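Local coordinates for protein cellulase (PDB 5E09) that probably hydrolyses internal beta-1,4-glucosidic bonds of cellulose as a salt-adapted family 5 glycoside hydrolase that also carries a family 46 carbohydrate-binding module, at residues L437-I449 with Y524-R537. Sequence-based numbering, arbitrary orientation.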
loop_
_atom_site.group_PDB
_atom_site.type_symbol
_atom_site.label_atom_id
_atom_site.label_comp_id
_atom_site.label_asym_id
_atom_site.label_seq_id
_atom_site.Cartn_x
_atom_site.Cartn_y
_atom_site.Cartn_z
ATOM N N LEU A 437 -18.943 -22.677 -12.996
ATOM C CA LEU A 437 -17.647 -23.223 -13.375
ATOM C C LEU A 437 -17.811 -24.482 -14.216
ATOM O O LEU A 437 -18.869 -25.107 -14.209
ATOM C CB LEU A 437 -16.816 -23.525 -12.134
ATOM C CG LEU A 437 -16.650 -22.345 -11.183
ATOM C CD1 LEU A 437 -15.998 -22.803 -9.893
ATOM C CD2 LEU A 437 -15.843 -21.244 -11.851
ATOM N N GLU A 438 -16.754 -24.856 -14.931
ATOM C CA GLU A 438 -16.790 -26.023 -15.803
ATOM C C GLU A 438 -15.723 -27.061 -15.465
ATOM O O GLU A 438 -14.710 -26.752 -14.836
ATOM C CB GLU A 438 -16.626 -25.588 -17.259
ATOM C CG GLU A 438 -17.738 -24.683 -17.754
ATOM C CD GLU A 438 -17.560 -24.287 -19.204
ATOM O OE1 GLU A 438 -16.604 -24.779 -19.840
ATOM O OE2 GLU A 438 -18.372 -23.482 -19.707
ATOM N N ASN A 439 -15.959 -28.298 -15.892
ATOM C CA ASN A 439 -14.943 -29.343 -15.805
ATOM C C ASN A 439 -13.713 -28.972 -16.616
ATOM O O ASN A 439 -13.811 -28.272 -17.632
ATOM C CB ASN A 439 -15.493 -30.681 -16.301
ATOM C CG ASN A 439 -16.703 -31.133 -15.523
ATOM O OD1 ASN A 439 -16.873 -30.775 -14.362
ATOM N ND2 ASN A 439 -17.556 -31.926 -16.160
ATOM N N THR A 440 -12.552 -29.435 -16.175
ATOM C CA THR A 440 -11.340 -29.177 -16.937
ATOM C C THR A 440 -10.281 -30.208 -16.592
ATOM O O THR A 440 -10.404 -30.933 -15.612
ATOM C CB THR A 440 -10.792 -27.752 -16.681
ATOM O OG1 THR A 440 -9.685 -27.491 -17.555
ATOM C CG2 THR A 440 -10.336 -27.605 -15.245
ATOM N N GLU A 441 -9.252 -30.273 -17.428
ATOM C CA GLU A 441 -8.128 -31.177 -17.244
ATOM C C GLU A 441 -6.873 -30.363 -17.467
ATOM O O GLU A 441 -6.861 -29.488 -18.326
ATOM C CB GLU A 441 -8.188 -32.350 -18.230
ATOM C CG GLU A 441 -9.348 -33.313 -18.010
ATOM C CD GLU A 441 -9.405 -34.415 -19.056
ATOM O OE1 GLU A 441 -8.660 -34.324 -20.061
ATOM O OE2 GLU A 441 -10.187 -35.376 -18.863
ATOM N N GLY A 442 -5.817 -30.622 -16.708
ATOM C CA GLY A 442 -4.590 -29.888 -16.946
ATOM C C GLY A 442 -3.412 -30.329 -16.118
ATOM O O GLY A 442 -3.509 -31.259 -15.327
ATOM N N SER A 443 -2.287 -29.656 -16.315
ATOM C CA SER A 443 -1.112 -29.890 -15.494
ATOM C C SER A 443 -1.035 -28.824 -14.412
ATOM O O SER A 443 -1.618 -27.747 -14.552
ATOM C CB SER A 443 0.158 -29.887 -16.344
ATOM O OG SER A 443 0.424 -28.593 -16.858
ATOM N N THR A 444 -0.311 -29.123 -13.339
ATOM C CA THR A 444 -0.201 -28.216 -12.197
ATOM C C THR A 444 0.395 -26.850 -12.548
ATOM O O THR A 444 0.197 -25.871 -11.824
ATOM C CB THR A 444 0.651 -28.838 -11.078
ATOM O OG1 THR A 444 1.902 -29.279 -11.616
ATOM C CG2 THR A 444 -0.071 -30.024 -10.460
ATOM N N SER A 445 1.116 -26.777 -13.659
ATOM C CA SER A 445 1.778 -25.535 -14.032
ATOM C C SER A 445 0.955 -24.702 -15.017
ATOM O O SER A 445 1.320 -23.571 -15.332
ATOM C CB SER A 445 3.156 -25.837 -14.620
ATOM O OG SER A 445 3.041 -26.668 -15.760
ATOM N N ASN A 446 -0.158 -25.254 -15.493
ATOM C CA ASN A 446 -0.991 -24.557 -16.469
ATOM C C ASN A 446 -2.487 -24.772 -16.226
ATOM O O ASN A 446 -3.247 -25.031 -17.160
ATOM C CB ASN A 446 -0.624 -25.012 -17.881
ATOM C CG ASN A 446 -1.151 -24.080 -18.949
ATOM O OD1 ASN A 446 -1.303 -22.880 -18.718
ATOM N ND2 ASN A 446 -1.438 -24.626 -20.126
ATOM N N PHE A 447 -2.912 -24.655 -14.973
ATOM C CA PHE A 447 -4.281 -25.000 -14.619
ATOM C C PHE A 447 -5.205 -23.786 -14.496
ATOM O O PHE A 447 -4.937 -22.846 -13.746
ATOM C CB PHE A 447 -4.306 -25.801 -13.317
ATOM C CG PHE A 447 -5.609 -26.502 -13.075
ATOM C CD1 PHE A 447 -5.847 -27.754 -13.617
ATOM C CD2 PHE A 447 -6.607 -25.899 -12.321
ATOM C CE1 PHE A 447 -7.056 -28.400 -13.409
ATOM C CE2 PHE A 447 -7.813 -26.536 -12.106
ATOM C CZ PHE A 447 -8.039 -27.788 -12.648
ATOM N N ALA A 448 -6.300 -23.827 -15.242
ATOM C CA ALA A 448 -7.318 -22.795 -15.157
ATOM C C ALA A 448 -8.715 -23.389 -15.309
ATOM O O ALA A 448 -8.987 -24.133 -16.247
ATOM C CB ALA A 448 -7.080 -21.724 -16.212
ATOM N N ILE A 449 -9.592 -23.055 -14.371
ATOM C CA ILE A 449 -10.996 -23.429 -14.427
ATOM C C ILE A 449 -11.783 -22.468 -15.300
ATOM O O ILE A 449 -11.849 -21.281 -14.998
ATOM C CB ILE A 449 -11.617 -23.432 -13.027
ATOM C CG1 ILE A 449 -10.782 -24.299 -12.083
ATOM C CG2 ILE A 449 -13.074 -23.882 -13.089
ATOM C CD1 ILE A 449 -11.027 -24.021 -10.616
ATOM N N TYR A 524 -16.275 -26.548 -6.005
ATOM C CA TYR A 524 -15.532 -27.137 -7.112
ATOM C C TYR A 524 -14.568 -28.189 -6.574
ATOM O O TYR A 524 -14.057 -28.047 -5.472
ATOM C CB TYR A 524 -14.773 -26.054 -7.876
ATOM C CG TYR A 524 -14.302 -26.459 -9.255
ATOM C CD1 TYR A 524 -15.170 -26.441 -10.342
ATOM C CD2 TYR A 524 -12.986 -26.843 -9.474
ATOM C CE1 TYR A 524 -14.740 -26.799 -11.602
ATOM C CE2 TYR A 524 -12.547 -27.202 -10.734
ATOM C CZ TYR A 524 -13.426 -27.180 -11.793
ATOM O OH TYR A 524 -12.987 -27.533 -13.046
ATOM N N THR A 525 -14.305 -29.241 -7.339
ATOM C CA THR A 525 -13.462 -30.311 -6.815
ATOM C C THR A 525 -12.257 -30.585 -7.706
ATOM O O THR A 525 -12.391 -30.722 -8.915
ATOM C CB THR A 525 -14.271 -31.620 -6.627
ATOM O OG1 THR A 525 -15.393 -31.367 -5.773
ATOM C CG2 THR A 525 -13.406 -32.709 -5.997
ATOM N N LEU A 526 -11.077 -30.645 -7.101
ATOM C CA LEU A 526 -9.862 -31.014 -7.820
ATOM C C LEU A 526 -9.422 -32.422 -7.434
ATOM O O LEU A 526 -9.537 -32.824 -6.283
ATOM C CB LEU A 526 -8.728 -30.025 -7.535
ATOM C CG LEU A 526 -8.973 -28.531 -7.771
ATOM C CD1 LEU A 526 -7.707 -27.733 -7.484
ATOM C CD2 LEU A 526 -9.463 -28.276 -9.185
ATOM N N SER A 527 -8.936 -33.174 -8.407
ATOM C CA SER A 527 -8.222 -34.409 -8.136
ATOM C C SER A 527 -6.805 -34.219 -8.642
ATOM O O SER A 527 -6.584 -34.068 -9.843
ATOM C CB SER A 527 -8.896 -35.608 -8.804
ATOM O OG SER A 527 -10.162 -35.864 -8.223
ATOM N N LYS A 528 -5.856 -34.185 -7.716
ATOM C CA LYS A 528 -4.450 -34.018 -8.063
ATOM C C LYS A 528 -3.684 -35.327 -7.934
ATOM O O LYS A 528 -3.739 -36.000 -6.903
ATOM C CB LYS A 528 -3.779 -32.959 -7.186
ATOM C CG LYS A 528 -2.257 -32.998 -7.305
ATOM C CD LYS A 528 -1.578 -31.845 -6.607
ATOM C CE LYS A 528 -0.057 -31.975 -6.650
ATOM N NZ LYS A 528 0.455 -33.064 -5.769
ATOM N N ASN A 529 -2.966 -35.674 -8.995
ATOM C CA ASN A 529 -2.058 -36.807 -8.983
ATOM C C ASN A 529 -0.803 -36.470 -9.780
ATOM O O ASN A 529 -0.867 -36.220 -10.992
ATOM C CB ASN A 529 -2.743 -38.048 -9.537
ATOM C CG ASN A 529 -2.034 -39.317 -9.143
ATOM O OD1 ASN A 529 -1.380 -39.947 -9.962
ATOM N ND2 ASN A 529 -2.132 -39.680 -7.873
ATOM N N GLY A 530 0.330 -36.441 -9.083
ATOM C CA GLY A 530 1.586 -36.017 -9.671
ATOM C C GLY A 530 1.469 -34.611 -10.214
ATOM O O GLY A 530 1.078 -33.690 -9.502
ATOM N N ASN A 531 1.782 -34.449 -11.492
ATOM C CA ASN A 531 1.694 -33.150 -12.134
ATOM C C ASN A 531 0.376 -32.934 -12.856
ATOM O O ASN A 531 0.244 -31.988 -13.630
ATOM C CB ASN A 531 2.845 -32.972 -13.123
ATOM C CG ASN A 531 4.140 -32.589 -12.439
ATOM O OD1 ASN A 531 4.342 -31.431 -12.074
ATOM N ND2 ASN A 531 5.028 -33.562 -12.261
ATOM N N HIS A 532 -0.597 -33.808 -12.621
ATOM C CA HIS A 532 -1.858 -33.680 -13.341
ATOM C C HIS A 532 -3.050 -33.483 -12.422
ATOM O O HIS A 532 -3.101 -34.023 -11.320
ATOM C CB HIS A 532 -2.080 -34.890 -14.237
ATOM C CG HIS A 532 -1.033 -35.038 -15.293
ATOM N ND1 HIS A 532 -0.049 -36.001 -15.235
ATOM C CD2 HIS A 532 -0.799 -34.322 -16.419
ATOM C CE1 HIS A 532 0.738 -35.882 -16.291
ATOM N NE2 HIS A 532 0.305 -34.873 -17.023
ATOM N N VAL A 533 -3.994 -32.678 -12.897
ATOM C CA VAL A 533 -5.170 -32.294 -12.131
ATOM C C VAL A 533 -6.431 -32.361 -12.979
ATOM O O VAL A 533 -6.464 -31.906 -14.138
ATOM C CB VAL A 533 -5.047 -30.858 -11.558
ATOM C CG1 VAL A 533 -6.234 -30.539 -10.648
ATOM C CG2 VAL A 533 -3.751 -30.692 -10.801
ATOM N N GLN A 534 -7.483 -32.850 -12.344
ATOM C CA GLN A 534 -8.795 -32.925 -12.916
ATOM C C GLN A 534 -9.743 -32.014 -12.126
ATOM O O GLN A 534 -9.828 -32.095 -10.941
ATOM C CB GLN A 534 -9.296 -34.351 -12.919
ATOM C CG GLN A 534 -10.775 -34.440 -13.183
ATOM C CD GLN A 534 -11.211 -35.678 -13.904
ATOM O OE1 GLN A 534 -11.781 -36.564 -13.304
ATOM N NE2 GLN A 534 -10.977 -35.728 -15.203
ATOM N N GLY A 535 -10.469 -31.162 -12.817
ATOM C CA GLY A 535 -11.408 -30.263 -12.201
ATOM C C GLY A 535 -12.818 -30.695 -12.469
ATOM O O GLY A 535 -13.161 -31.000 -13.554
ATOM N N ARG A 536 -13.642 -30.723 -11.453
ATOM C CA ARG A 536 -15.014 -31.182 -11.594
ATOM C C ARG A 536 -15.959 -30.167 -10.960
ATOM O O ARG A 536 -15.821 -29.817 -9.782
ATOM C CB ARG A 536 -15.181 -32.564 -10.960
ATOM C CG ARG A 536 -14.674 -33.704 -11.844
ATOM C CD ARG A 536 -15.521 -33.794 -13.111
ATOM N NE ARG A 536 -15.090 -34.843 -14.031
ATOM C CZ ARG A 536 -14.239 -34.663 -15.040
ATOM N NH1 ARG A 536 -13.678 -33.477 -15.248
ATOM N NH2 ARG A 536 -13.903 -35.692 -15.809
ATOM N N ARG A 537 -16.901 -29.692 -11.772
ATOM C CA ARG A 537 -17.854 -28.655 -11.404
ATOM C C ARG A 537 -18.690 -29.035 -10.185
ATOM O O ARG A 537 -19.465 -29.993 -10.220
ATOM C CB ARG A 537 -18.767 -28.353 -12.599
ATOM C CG ARG A 537 -20.078 -27.678 -12.240
ATOM C CD ARG A 537 -20.955 -27.512 -13.468
ATOM N NE ARG A 537 -20.742 -28.598 -14.419
ATOM C CZ ARG A 537 -21.612 -28.947 -15.359
ATOM N NH1 ARG A 537 -22.761 -28.296 -15.473
ATOM N NH2 ARG A 537 -21.334 -29.949 -16.183
#
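Thr440 and Gly442 pair with Gly535 and Val533 as the first strand of the carbohydrate-binding module meets its last, an example of a sheet joining the two ends of a domain. The strands run antiparallel, each pair making two backbone bonds, among them Gly535 N to Thr440 O at 2.8 Å. Beyond them, Thr444 N bonds to Asn531 O, tying the turn 443-446 to the hairpin turn 529-532.

Side chains extend the ladder at its other end. Asn439 OD1 accepts Arg537 N at 2.8 Å in a nearly straight bond (174°), where the ladder, if continued, would use the Glu438 carbonyl. Tyr524 OH donates to Glu438 O at 2.6 Å. Within the ladder, Gly535 O is gripped from opposite faces of its plane, by Thr440 N and by Arg536 NH1, the arginine bending back at chi2 (-65°).

Apolar groups gather on the sheet face of Thr440 and Val533. Ile449 CG2 sits over the Tyr524 ring in a CH-pi contact, 4.0 Å from its centroid, while Leu437 CD1 meets the ring's CD1 obliquely. Phe447 CE1 packs on Val533 CG1 at 3.6 Å, and its CZ on Leu526 CD2; Phe502 of helix 499-502 touches Leu526 and Val533.

The Tyr524 hydroxyl thus satisfies a backbone carbonyl from a ring packed against Leu437 and Ile449, and an amide side chain fastens the chain's C-terminal residue to the opening strand.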